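Side-chain contact in putative ATP-grasp superfamily protein (Archaeoglobus fulgidus, PDB 3DF7), which is of unknown function but, as a putative member of the ATP-grasp superfamily, probably binds ATP: residues F5-A10 against Y85-K90. Sequence-based numbering, arbitrary orientation.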
loop_
_atom_site.group_PDB
_atom_site.type_symbol
_atom_site.label_atom_id
_atom_site.label_comp_id
_atom_site.label_asym_id
_atom_site.label_seq_id
_atom_site.Cartn_x
_atom_site.Cartn_y
_atom_site.Cartn_z
ATOM N N PHE A 5 11.507 2.245 14.214
ATOM C CA PHE A 5 10.263 1.827 14.842
ATOM C C PHE A 5 9.375 1.382 13.688
ATOM O O PHE A 5 8.982 2.200 12.851
ATOM C CB PHE A 5 9.589 2.986 15.588
ATOM C CG PHE A 5 8.197 2.669 16.059
ATOM C CD1 PHE A 5 7.967 1.606 16.933
ATOM C CD2 PHE A 5 7.109 3.416 15.615
ATOM C CE1 PHE A 5 6.674 1.289 17.356
ATOM C CE2 PHE A 5 5.811 3.108 16.032
ATOM C CZ PHE A 5 5.598 2.042 16.905
ATOM N N LEU A 6 9.090 0.083 13.633
ATOM C CA LEU A 6 8.254 -0.492 12.584
ATOM C C LEU A 6 6.897 -0.858 13.176
ATOM O O LEU A 6 6.820 -1.592 14.165
ATOM C CB LEU A 6 8.915 -1.747 12.004
ATOM C CG LEU A 6 8.152 -2.435 10.867
ATOM C CD1 LEU A 6 8.106 -1.496 9.685
ATOM C CD2 LEU A 6 8.820 -3.757 10.482
ATOM N N PHE A 7 5.831 -0.357 12.559
ATOM C CA PHE A 7 4.479 -0.608 13.044
ATOM C C PHE A 7 3.467 -0.818 11.914
ATOM O O PHE A 7 3.402 -0.025 10.977
ATOM C CB PHE A 7 4.033 0.582 13.904
ATOM C CG PHE A 7 2.595 0.517 14.356
ATOM C CD1 PHE A 7 2.263 0.025 15.617
ATOM C CD2 PHE A 7 1.570 0.959 13.517
ATOM C CE1 PHE A 7 0.933 -0.023 16.034
ATOM C CE2 PHE A 7 0.238 0.913 13.921
ATOM C CZ PHE A 7 -0.084 0.420 15.185
ATOM N N GLU A 8 2.685 -1.890 12.008
ATOM C CA GLU A 8 1.630 -2.163 11.027
ATOM C C GLU A 8 0.369 -2.383 11.864
ATOM O O GLU A 8 0.386 -3.138 12.841
ATOM C CB GLU A 8 1.960 -3.393 10.179
ATOM C CG GLU A 8 0.981 -3.630 9.032
ATOM C CD GLU A 8 -0.301 -4.291 9.491
ATOM O OE1 GLU A 8 -0.204 -5.263 10.269
ATOM O OE2 GLU A 8 -1.399 -3.854 9.075
ATOM N N PHE A 9 -0.718 -1.718 11.485
ATOM C CA PHE A 9 -1.960 -1.772 12.256
ATOM C C PHE A 9 -2.557 -3.133 12.617
ATOM O O PHE A 9 -2.875 -3.369 13.779
ATOM C CB PHE A 9 -3.033 -0.918 11.581
ATOM C CG PHE A 9 -4.183 -0.569 12.485
ATOM C CD1 PHE A 9 -3.988 0.259 13.592
ATOM C CD2 PHE A 9 -5.454 -1.072 12.240
ATOM C CE1 PHE A 9 -5.045 0.581 14.445
ATOM C CE2 PHE A 9 -6.520 -0.759 13.085
ATOM C CZ PHE A 9 -6.315 0.070 14.191
ATOM N N ALA A 10 -2.724 -4.021 11.644
ATOM C CA ALA A 10 -3.300 -5.333 11.940
ATOM C C ALA A 10 -2.424 -6.184 12.858
ATOM O O ALA A 10 -2.930 -6.910 13.713
ATOM C CB ALA A 10 -3.574 -6.094 10.645
ATOM N N TYR A 85 -3.239 8.651 8.688
ATOM C CA TYR A 85 -2.937 10.062 8.887
ATOM C C TYR A 85 -2.597 10.390 10.344
ATOM O O TYR A 85 -1.528 10.939 10.631
ATOM C CB TYR A 85 -4.129 10.917 8.441
ATOM C CG TYR A 85 -4.025 12.365 8.867
ATOM C CD1 TYR A 85 -3.170 13.248 8.209
ATOM C CD2 TYR A 85 -4.750 12.840 9.959
ATOM C CE1 TYR A 85 -3.036 14.572 8.631
ATOM C CE2 TYR A 85 -4.623 14.158 10.391
ATOM C CZ TYR A 85 -3.765 15.016 9.723
ATOM O OH TYR A 85 -3.630 16.317 10.152
ATOM N N THR A 86 -3.495 10.045 11.263
ATOM C CA THR A 86 -3.273 10.356 12.672
ATOM C C THR A 86 -2.053 9.663 13.267
ATOM O O THR A 86 -1.302 10.270 14.033
ATOM C CB THR A 86 -4.528 10.035 13.522
ATOM O OG1 THR A 86 -4.790 8.627 13.501
ATOM C CG2 THR A 86 -5.730 10.770 12.961
ATOM N N LEU A 87 -1.839 8.402 12.901
ATOM C CA LEU A 87 -0.694 7.667 13.417
ATOM C C LEU A 87 0.605 8.299 12.938
ATOM O O LEU A 87 1.550 8.471 13.714
ATOM C CB LEU A 87 -0.760 6.202 12.980
ATOM C CG LEU A 87 -1.887 5.377 13.609
ATOM C CD1 LEU A 87 -1.955 4.013 12.944
ATOM C CD2 LEU A 87 -1.649 5.233 15.106
ATOM N N THR A 88 0.649 8.660 11.660
ATOM C CA THR A 88 1.846 9.269 11.094
ATOM C C THR A 88 2.107 10.648 11.692
ATOM O O THR A 88 3.240 10.977 12.047
ATOM C CB THR A 88 1.732 9.401 9.564
ATOM O OG1 THR A 88 1.481 8.110 8.993
ATOM C CG2 THR A 88 3.026 9.960 8.985
ATOM N N LYS A 89 1.055 11.451 11.806
ATOM C CA LYS A 89 1.177 12.796 12.361
ATOM C C LYS A 89 1.748 12.732 13.777
ATOM O O LYS A 89 2.545 13.582 14.180
ATOM C CB LYS A 89 -0.192 13.477 12.376
ATOM C CG LYS A 89 -0.159 14.948 12.768
ATOM C CD LYS A 89 -1.554 15.547 12.717
ATOM C CE LYS A 89 -1.546 17.009 13.130
ATOM N NZ LYS A 89 -2.924 17.563 13.145
ATOM N N LYS A 90 1.334 11.716 14.525
ATOM C CA LYS A 90 1.800 11.519 15.893
ATOM C C LYS A 90 3.279 11.148 15.893
ATOM O O LYS A 90 4.067 11.693 16.667
ATOM C CB LYS A 90 0.983 10.410 16.568
ATOM C CG LYS A 90 1.467 10.024 17.961
ATOM C CD LYS A 90 0.576 8.954 18.582
ATOM C CE LYS A 90 1.076 8.543 19.958
ATOM N NZ LYS A 90 0.139 7.592 20.622
#
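Leu87 of helix 83-92 meets two phenylalanines, Phe7 on strand 3-8 and Phe9 at the start of helix 9-12. At its root, Leu87 CB stays 5.5 Å from Phe7 CE2. CG, anti to the carbonyl carbon (chi1 -68°), places CD1 against the two rings. Of the two methyls, Leu87 CD1 does the touching: it lies 3.9 Å from Phe7 CE2 and, more loosely, 4.3 Å from Phe9 CD1, so one methyl bridges the two rings. Leu87 CD2 stands further back, 4.9 Å from Phe7 CE2. The side chains of Phe7 and Leu87 cross at about a right angle. Phe7 holds CG anti to its backbone N (chi1 174°), bringing CE2, on the outer part of the ring, against Leu87 CD1. All three residues are buried, yet only 87 Å² is buried between the segments, both sides summed, and the contact is purely apolar.

Between the two phenylalanines, Glu8 points away and takes the N-cap of helix 9-12: its OE2 accepts from Ala10 N at 2.9 Å, met from above the carboxylate plane. Leu6 and Glu8 pack on helix 18-35, while Phe5 meets helix 63-67. Strand 3-8 thus sits between helical layers in a parallel sheet ordered 40-42, 3-8, 72-76, 96-97, and helix 83-92 makes the crossover from strand 72-76 to strand 96-97, a Rossmann-like alpha/beta packing consistent with the N-terminal domain of ATP-grasp proteins.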